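MREC protein (Listeria monocytogenes, PDB 2J5U) probably takes part in forming and maintaining the rod shape of the bacterial cell, and assembles into a homooligomer of 24 subunits arranged as 12 dimers. Local coordinates at residues A[81-86]-A[215-220]; A[168-173]-A[204-209]. All blocks are in the same frame, centred on the assembly; numbering follows the deposited sequence.

Interaction 1: A[81-86]-A[215-220]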
ATOM      1  N   THR A  81      20.426  33.903  88.129  1.00 59.13           N
ATOM      2  CA  THR A  81      19.365  34.906  88.102  1.00 60.53           C
ATOM      3  C   THR A  81      18.464  34.738  86.871  1.00 61.16           C
ATOM      4  O   THR A  81      17.256  34.926  86.965  1.00 62.73           O
ATOM      5  CB  THR A  81      19.939  36.340  88.099  1.00 61.62           C
ATOM      6  OG1 THR A  81      20.857  36.488  89.193  1.00 62.03           O
ATOM      7  CG2 THR A  81      18.810  37.367  88.234  1.00 60.23           C
ATOM      8  N   ASN A  82      19.051  34.395  85.723  1.00 59.05           N
ATOM      9  CA  ASN A  82      18.283  34.202  84.496  1.00 58.96           C
ATOM     10  C   ASN A  82      18.668  32.879  83.817  1.00 59.49           C
ATOM     11  O   ASN A  82      18.804  32.781  82.594  1.00 58.16           O
ATOM     12  CB  ASN A  82      18.484  35.394  83.551  1.00 57.13           C
ATOM     13  CG  ASN A  82      19.923  35.588  83.148  1.00 58.38           C
ATOM     14  OD1 ASN A  82      20.829  34.956  83.692  1.00 59.62           O
ATOM     15  ND2 ASN A  82      20.146  36.474  82.190  1.00 58.97           N
ATOM     16  N   TRP A  83      18.818  31.860  84.654  1.00 58.96           N
ATOM     17  CA  TRP A  83      19.194  30.514  84.248  1.00 58.40           C
ATOM     18  C   TRP A  83      18.458  29.948  83.034  1.00 59.22           C
ATOM     19  O   TRP A  83      19.076  29.363  82.141  1.00 60.15           O
ATOM     20  CB  TRP A  83      19.001  29.576  85.441  1.00 56.72           C
ATOM     21  CG  TRP A  83      19.701  28.265  85.315  1.00 53.57           C
ATOM     22  CD1 TRP A  83      19.159  27.074  84.925  1.00 52.69           C
ATOM     23  CD2 TRP A  83      21.090  28.017  85.554  1.00 50.56           C
ATOM     24  NE1 TRP A  83      20.130  26.098  84.904  1.00 52.66           N
ATOM     25  CE2 TRP A  83      21.324  26.651  85.281  1.00 50.26           C
ATOM     26  CE3 TRP A  83      22.161  28.820  85.964  1.00 51.09           C
ATOM     27  CZ2 TRP A  83      22.583  26.069  85.407  1.00 48.69           C
ATOM     28  CZ3 TRP A  83      23.418  28.243  86.090  1.00 49.45           C
ATOM     29  CH2 TRP A  83      23.619  26.877  85.807  1.00 49.20           C
ATOM     30  N   ASN A  84      17.143  30.115  83.001  1.00 59.09           N
ATOM     31  CA  ASN A  84      16.344  29.581  81.906  1.00 59.99           C
ATOM     32  C   ASN A  84      16.185  30.477  80.697  1.00 59.39           C
ATOM     33  O   ASN A  84      15.510  30.116  79.739  1.00 61.73           O
ATOM     34  CB  ASN A  84      14.956  29.200  82.410  1.00 60.86           C
ATOM     35  CG  ASN A  84      14.999  28.065  83.390  1.00 63.45           C
ATOM     36  OD1 ASN A  84      15.815  27.151  83.258  1.00 63.07           O
ATOM     37  ND2 ASN A  84      14.114  28.101  84.376  1.00 64.48           N
ATOM     38  N   ASP A  85      16.804  31.641  80.729  1.00 57.88           N
ATOM     39  CA  ASP A  85      16.671  32.555  79.616  1.00 59.16           C
ATOM     40  C   ASP A  85      17.848  32.532  78.666  1.00 58.21           C
ATOM     41  O   ASP A  85      17.703  32.601  77.444  1.00 58.73           O
ATOM     42  CB  ASP A  85      16.542  34.003  80.118  1.00 59.24           C
ATOM     43  CG  ASP A  85      15.211  34.291  80.769  1.00 64.53           C
ATOM     44  OD1 ASP A  85      14.216  33.594  80.449  1.00 66.85           O
ATOM     45  OD2 ASP A  85      15.155  35.239  81.586  1.00 65.66           O
ATOM     46  N   GLN A  86      19.024  32.379  79.233  1.00 58.19           N
ATOM     47  CA  GLN A  86      20.191  32.546  78.425  1.00 58.78           C
ATOM     48  C   GLN A  86      21.424  31.786  78.858  1.00 57.54           C
ATOM     49  O   GLN A  86      21.551  31.350  79.997  1.00 58.11           O
ATOM     50  CB  GLN A  86      20.385  34.053  78.431  1.00 60.43           C
ATOM     51  CG  GLN A  86      21.641  34.655  78.022  1.00 63.95           C
ATOM     52  CD  GLN A  86      21.504  36.156  78.151  1.00 64.73           C
ATOM     53  OE1 GLN A  86      20.487  36.722  77.751  1.00 61.67           O
ATOM     54  NE2 GLN A  86      22.515  36.808  78.709  1.00 65.09           N
ATOM     55  N   ASP A 215      17.303  18.354  77.260  1.00 66.64           N
ATOM     56  CA  ASP A 215      17.191  18.817  78.636  1.00 67.82           C
ATOM     57  C   ASP A 215      18.012  20.091  78.708  1.00 68.16           C
ATOM     58  O   ASP A 215      19.232  20.054  78.530  1.00 67.84           O
ATOM     59  CB  ASP A 215      17.774  17.805  79.610  1.00 71.12           C
ATOM     60  CG  ASP A 215      17.953  18.392  81.002  1.00 74.06           C
ATOM     61  OD1 ASP A 215      16.929  18.763  81.631  1.00 72.18           O
ATOM     62  OD2 ASP A 215      19.117  18.496  81.454  1.00 75.83           O
ATOM     63  N   MET A 216      17.363  21.216  78.984  1.00 67.22           N
ATOM     64  CA  MET A 216      18.084  22.475  79.016  1.00 65.68           C
ATOM     65  C   MET A 216      18.504  22.958  80.400  1.00 66.64           C
ATOM     66  O   MET A 216      19.103  24.025  80.534  1.00 67.14           O
ATOM     67  CB  MET A 216      17.248  23.526  78.286  1.00 64.34           C
ATOM     68  CG  MET A 216      17.005  23.135  76.839  1.00 62.78           C
ATOM     69  SD  MET A 216      15.569  23.881  76.110  1.00 62.39           S
ATOM     70  CE  MET A 216      16.264  25.259  75.518  1.00 63.89           C
ATOM     71  N   TYR A 217      18.220  22.167  81.430  1.00 68.04           N
ATOM     72  CA  TYR A 217      18.595  22.561  82.786  1.00 69.10           C
ATOM     73  C   TYR A 217      20.089  22.482  83.024  1.00 67.84           C
ATOM     74  O   TYR A 217      20.628  23.205  83.851  1.00 67.23           O
ATOM     75  CB  TYR A 217      17.884  21.702  83.829  1.00 72.36           C
ATOM     76  CG  TYR A 217      18.314  22.013  85.255  1.00 77.00           C
ATOM     77  CD1 TYR A 217      19.228  21.188  85.934  1.00 78.61           C
ATOM     78  CD2 TYR A 217      17.836  23.153  85.916  1.00 78.22           C
ATOM     79  CE1 TYR A 217      19.654  21.492  87.237  1.00 80.59           C
ATOM     80  CE2 TYR A 217      18.254  23.470  87.215  1.00 80.10           C
ATOM     81  CZ  TYR A 217      19.162  22.639  87.869  1.00 81.89           C
ATOM     82  OH  TYR A 217      19.579  22.969  89.144  1.00 82.12           O
ATOM     83  N   ASP A 218      20.761  21.604  82.300  1.00 67.84           N
ATOM     84  CA  ASP A 218      22.194  21.460  82.471  1.00 68.99           C
ATOM     85  C   ASP A 218      22.845  21.393  81.098  1.00 68.44           C
ATOM     86  O   ASP A 218      22.881  20.344  80.467  1.00 70.09           O
ATOM     87  CB  ASP A 218      22.481  20.189  83.270  1.00 72.03           C
ATOM     88  CG  ASP A 218      23.957  20.015  83.597  1.00 76.34           C
ATOM     89  OD1 ASP A 218      24.295  18.962  84.174  1.00 80.49           O
ATOM     90  OD2 ASP A 218      24.778  20.912  83.289  1.00 78.38           O
ATOM     91  N   LEU A 219      23.369  22.513  80.629  1.00 67.08           N
ATOM     92  CA  LEU A 219      23.982  22.536  79.312  1.00 65.20           C
ATOM     93  C   LEU A 219      25.477  22.689  79.388  1.00 65.46           C
ATOM     94  O   LEU A 219      25.983  23.473  80.184  1.00 67.05           O
ATOM     95  CB  LEU A 219      23.426  23.697  78.489  1.00 63.68           C
ATOM     96  CG  LEU A 219      21.931  23.746  78.217  1.00 62.71           C
ATOM     97  CD1 LEU A 219      21.568  25.126  77.729  1.00 63.56           C
ATOM     98  CD2 LEU A 219      21.558  22.698  77.199  1.00 63.66           C
ATOM     99  N   ASN A 220      26.185  21.944  78.553  1.00 64.71           N
ATOM    100  CA  ASN A 220      27.624  22.051  78.505  1.00 64.96           C
ATOM    101  C   ASN A 220      28.058  22.061  77.056  1.00 64.05           C
ATOM    102  O   ASN A 220      28.412  23.107  76.517  1.00 64.60           O
ATOM    103  CB  ASN A 220      28.290  20.891  79.218  1.00 69.58           C
ATOM    104  CG  ASN A 220      29.804  21.011  79.205  1.00 74.74           C
ATOM    105  OD1 ASN A 220      30.517  20.028  79.400  1.00 77.39           O
ATOM    106  ND2 ASN A 220      30.303  22.230  78.976  1.00 76.66           N
TER

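Interaction 2: A[168-173]-A[204-209]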
ATOM      1  N   MET A 168      -7.453  19.234  61.742  1.00 80.66           N
ATOM      2  CA  MET A 168      -6.507  18.128  61.731  1.00 79.16           C
ATOM      3  C   MET A 168      -6.508  17.555  63.153  1.00 79.28           C
ATOM      4  O   MET A 168      -6.755  18.285  64.111  1.00 79.32           O
ATOM      5  CB  MET A 168      -5.130  18.672  61.357  1.00 77.01           C
ATOM      6  CG  MET A 168      -4.271  17.742  60.541  1.00 74.72           C
ATOM      7  SD  MET A 168      -2.987  18.667  59.667  1.00 68.96           S
ATOM      8  CE  MET A 168      -3.921  19.299  58.338  1.00 72.72           C
ATOM      9  N   LYS A 169      -6.247  16.263  63.308  1.00 79.03           N
ATOM     10  CA  LYS A 169      -6.252  15.688  64.652  1.00 79.79           C
ATOM     11  C   LYS A 169      -4.869  15.218  65.099  1.00 79.14           C
ATOM     12  O   LYS A 169      -4.172  14.512  64.368  1.00 78.22           O
ATOM     13  CB  LYS A 169      -7.231  14.520  64.723  1.00 81.82           C
ATOM     14  CG  LYS A 169      -6.816  13.355  63.859  1.00 85.01           C
ATOM     15  CD  LYS A 169      -7.530  12.084  64.257  1.00 87.50           C
ATOM     16  CE  LYS A 169      -9.014  12.164  64.001  1.00 88.27           C
ATOM     17  NZ  LYS A 169      -9.676  10.927  64.498  1.00 89.87           N
ATOM     18  N   PHE A 170      -4.481  15.594  66.315  1.00 78.54           N
ATOM     19  CA  PHE A 170      -3.169  15.218  66.821  1.00 77.16           C
ATOM     20  C   PHE A 170      -3.208  14.230  67.965  1.00 77.57           C
ATOM     21  O   PHE A 170      -4.135  14.223  68.770  1.00 77.68           O
ATOM     22  CB  PHE A 170      -2.401  16.470  67.227  1.00 75.01           C
ATOM     23  CG  PHE A 170      -2.343  17.498  66.144  1.00 71.79           C
ATOM     24  CD1 PHE A 170      -3.367  18.423  65.995  1.00 70.77           C
ATOM     25  CD2 PHE A 170      -1.297  17.504  65.233  1.00 70.53           C
ATOM     26  CE1 PHE A 170      -3.349  19.338  64.951  1.00 70.20           C
ATOM     27  CE2 PHE A 170      -1.272  18.411  64.190  1.00 69.37           C
ATOM     28  CZ  PHE A 170      -2.298  19.329  64.047  1.00 69.42           C
ATOM     29  N   LYS A 171      -2.175  13.401  68.029  1.00 78.34           N
ATOM     30  CA  LYS A 171      -2.076  12.368  69.042  1.00 79.19           C
ATOM     31  C   LYS A 171      -0.811  12.548  69.864  1.00 78.31           C
ATOM     32  O   LYS A 171       0.230  12.949  69.347  1.00 78.50           O
ATOM     33  CB  LYS A 171      -2.071  11.000  68.356  1.00 81.57           C
ATOM     34  CG  LYS A 171      -2.714   9.890  69.162  1.00 87.63           C
ATOM     35  CD  LYS A 171      -3.063   8.690  68.282  1.00 90.37           C
ATOM     36  CE  LYS A 171      -3.877   7.660  69.063  1.00 92.40           C
ATOM     37  NZ  LYS A 171      -4.332   6.542  68.188  1.00 94.81           N
ATOM     38  N   LYS A 172      -0.908  12.256  71.155  1.00 77.15           N
ATOM     39  CA  LYS A 172       0.235  12.374  72.044  1.00 76.45           C
ATOM     40  C   LYS A 172       1.375  11.476  71.570  1.00 75.02           C
ATOM     41  O   LYS A 172       1.189  10.271  71.419  1.00 75.66           O
ATOM     42  CB  LYS A 172      -0.167  11.978  73.466  1.00 78.18           C
ATOM     43  CG  LYS A 172       1.015  11.732  74.386  1.00 80.32           C
ATOM     44  CD  LYS A 172       0.570  11.307  75.769  1.00 81.29           C
ATOM     45  CE  LYS A 172       1.772  11.041  76.650  1.00 81.66           C
ATOM     46  NZ  LYS A 172       1.355  10.581  77.995  1.00 83.05           N
ATOM     47  N   GLY A 173       2.548  12.061  71.330  1.00 72.60           N
ATOM     48  CA  GLY A 173       3.685  11.272  70.887  1.00 69.38           C
ATOM     49  C   GLY A 173       4.235  11.662  69.528  1.00 68.07           C
ATOM     50  O   GLY A 173       5.324  11.217  69.125  1.00 66.37           O
ATOM     51  N   LEU A 204     -10.716  28.647  66.119  1.00 94.53           N
ATOM     52  CA  LEU A 204     -10.076  28.806  64.813  1.00 91.92           C
ATOM     53  C   LEU A 204      -8.860  27.907  64.593  1.00 89.06           C
ATOM     54  O   LEU A 204      -8.522  27.586  63.456  1.00 88.87           O
ATOM     55  CB  LEU A 204      -9.634  30.263  64.634  1.00 94.32           C
ATOM     56  CG  LEU A 204     -10.691  31.358  64.811  1.00 95.87           C
ATOM     57  CD1 LEU A 204     -10.014  32.730  64.846  1.00 95.89           C
ATOM     58  CD2 LEU A 204     -11.710  31.270  63.680  1.00 95.40           C
ATOM     59  N   SER A 205      -8.197  27.516  65.675  1.00 85.62           N
ATOM     60  CA  SER A 205      -7.007  26.681  65.573  1.00 81.91           C
ATOM     61  C   SER A 205      -6.836  25.799  66.797  1.00 79.74           C
ATOM     62  O   SER A 205      -7.663  25.815  67.700  1.00 80.74           O
ATOM     63  CB  SER A 205      -5.775  27.568  65.427  1.00 81.23           C
ATOM     64  OG  SER A 205      -5.739  28.538  66.460  1.00 80.30           O
ATOM     65  N   GLN A 206      -5.758  25.026  66.819  1.00 76.62           N
ATOM     66  CA  GLN A 206      -5.469  24.167  67.955  1.00 73.89           C
ATOM     67  C   GLN A 206      -4.125  24.559  68.546  1.00 72.72           C
ATOM     68  O   GLN A 206      -3.354  25.289  67.932  1.00 72.78           O
ATOM     69  CB  GLN A 206      -5.419  22.698  67.542  1.00 72.36           C
ATOM     70  CG  GLN A 206      -6.761  22.071  67.271  1.00 71.73           C
ATOM     71  CD  GLN A 206      -6.632  20.616  66.876  1.00 71.75           C
ATOM     72  OE1 GLN A 206      -6.421  19.745  67.714  1.00 71.16           O
ATOM     73  NE2 GLN A 206      -6.737  20.349  65.584  1.00 72.69           N
ATOM     74  N   THR A 207      -3.852  24.075  69.748  1.00 70.99           N
ATOM     75  CA  THR A 207      -2.598  24.369  70.405  1.00 68.87           C
ATOM     76  C   THR A 207      -2.126  23.085  71.035  1.00 68.28           C
ATOM     77  O   THR A 207      -2.882  22.422  71.734  1.00 69.55           O
ATOM     78  CB  THR A 207      -2.778  25.422  71.506  1.00 69.19           C
ATOM     79  OG1 THR A 207      -3.367  26.600  70.945  1.00 69.40           O
ATOM     80  CG2 THR A 207      -1.432  25.779  72.128  1.00 69.50           C
ATOM     81  N   ALA A 208      -0.884  22.716  70.766  1.00 66.74           N
ATOM     82  CA  ALA A 208      -0.334  21.513  71.353  1.00 65.39           C
ATOM     83  C   ALA A 208       0.710  21.939  72.374  1.00 65.42           C
ATOM     84  O   ALA A 208       1.341  22.988  72.237  1.00 64.75           O
ATOM     85  CB  ALA A 208       0.302  20.643  70.284  1.00 64.56           C
ATOM     86  N   PHE A 209       0.866  21.140  73.417  1.00 65.06           N
ATOM     87  CA  PHE A 209       1.858  21.433  74.430  1.00 64.06           C
ATOM     88  C   PHE A 209       2.915  20.379  74.217  1.00 64.74           C
ATOM     89  O   PHE A 209       2.615  19.190  74.079  1.00 64.97           O
ATOM     90  CB  PHE A 209       1.223  21.399  75.811  1.00 62.38           C
ATOM     91  CG  PHE A 209       0.213  22.479  76.001  1.00 61.18           C
ATOM     92  CD1 PHE A 209      -1.078  22.334  75.505  1.00 62.52           C
ATOM     93  CD2 PHE A 209       0.576  23.693  76.571  1.00 62.12           C
ATOM     94  CE1 PHE A 209      -1.992  23.391  75.572  1.00 62.42           C
ATOM     95  CE2 PHE A 209      -0.327  24.758  76.645  1.00 61.54           C
ATOM     96  CZ  PHE A 209      -1.611  24.607  76.144  1.00 61.01           C
TER

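Interaction 1: A[81-86]-A[215-220]
Trp-83 and Tyr-217 carry this contact between a loop of the first barrel and the segment that returns the chain to it from the second. The tight part is a single hydrogen bond. Indole NE1 of Trp-83 donates to the main-chain O of Tyr-217 at 3.1 Å, with an N-H...O angle of 153°. The acceptor lies almost in the indole plane, at the ring edge where the N-H points. CG of Trp-83 stands anti to the backbone N (chi1 -163°), as does CG of Tyr-217, and this brings the two rings together.

The rings meet more loosely. The phenol of Tyr-217 lies obliquely to the five-membered ring of Trp-83, with centroids 5.3 Å apart and planes at 51°. CD2 of Tyr-217 comes to 3.9 Å from NE1 of Trp-83. Trp-83 is partly exposed and Tyr-217 is exposed, so this side belongs to the protein surface.

Arg-78 ties the two segments from outside. Its NH1 is hydrogen-bonded to the O atoms of Trp-83 and Met-216, and it makes a cation-pi contact with the indole.

The fold is a pair of six-stranded antiparallel barrels, the double-barrel plan of the chymotrypsin-like (Peptidase_PA) clan.

Interaction 2: A[168-173]-A[204-209]
Gln-206 reaches from its strand to the 168-173 loop and meets both Met-168 and Phe-170. Its CG is anti to the carbonyl carbon (chi1 -75°), and the chain runs extended beyond CG. This carries the terminal amide across to the loop. NE2 of Gln-206 donates to the main-chain O of Met-168 with an N-H...O angle of 152°. The modelled separation of these two atoms, 2.5 Å, is doubtfully short. The oxygen lies in the amide plane, and the donor lies in the carbonyl plane.

The amide also runs along the edge of the Phe-170 ring. OE1 of Gln-206 sits near the ring plane, 3.7 Å from CD1 of Phe-170. NE2 of Gln-206 lies 3.6 Å from CE1 of Phe-170. The amide and ring planes are 59° apart, so the groups cross instead of stacking. The CB of Phe-170 points toward the strand. Met-168 contributes its carbonyl, while its thioether turns off elsewhere.

Gln-206 is buried, and its NE2 has a second acceptor in Pro-165 O. Two main-chain oxygens thus take this NE2, which probably limits the turning of the amide.

Strand 205-212 pairs with strand 158-165 through backbone bonds of Gln-206 with Leu-164 and Ala-208 with Leu-161. The loop lies against the second barrel, with Phe-170 set against strands 145-153, 158-165 and 190-199.

How the interactions relate
The two contacts lie at different barrels of the same chain. Interaction 1 joins a loop of the first barrel to the connection coming from the second, and is a surface contact. Interaction 2 ties a loop to a strand of the second barrel and is partly buried, with a buried glutamine at its heart. Their centres lie 28 Å apart, and their nearest atoms about 13 Å, so they do not touch. Strand 205-212 still connects them along the chain: it carries most of 204-209 and leads into the 215-220 segment. At the surface the donor is an indole, which itself meets a second ring. In interaction 2 it is a buried amide, whose NE2 has two carbonyl acceptors, next to the Phe-170 ring edge.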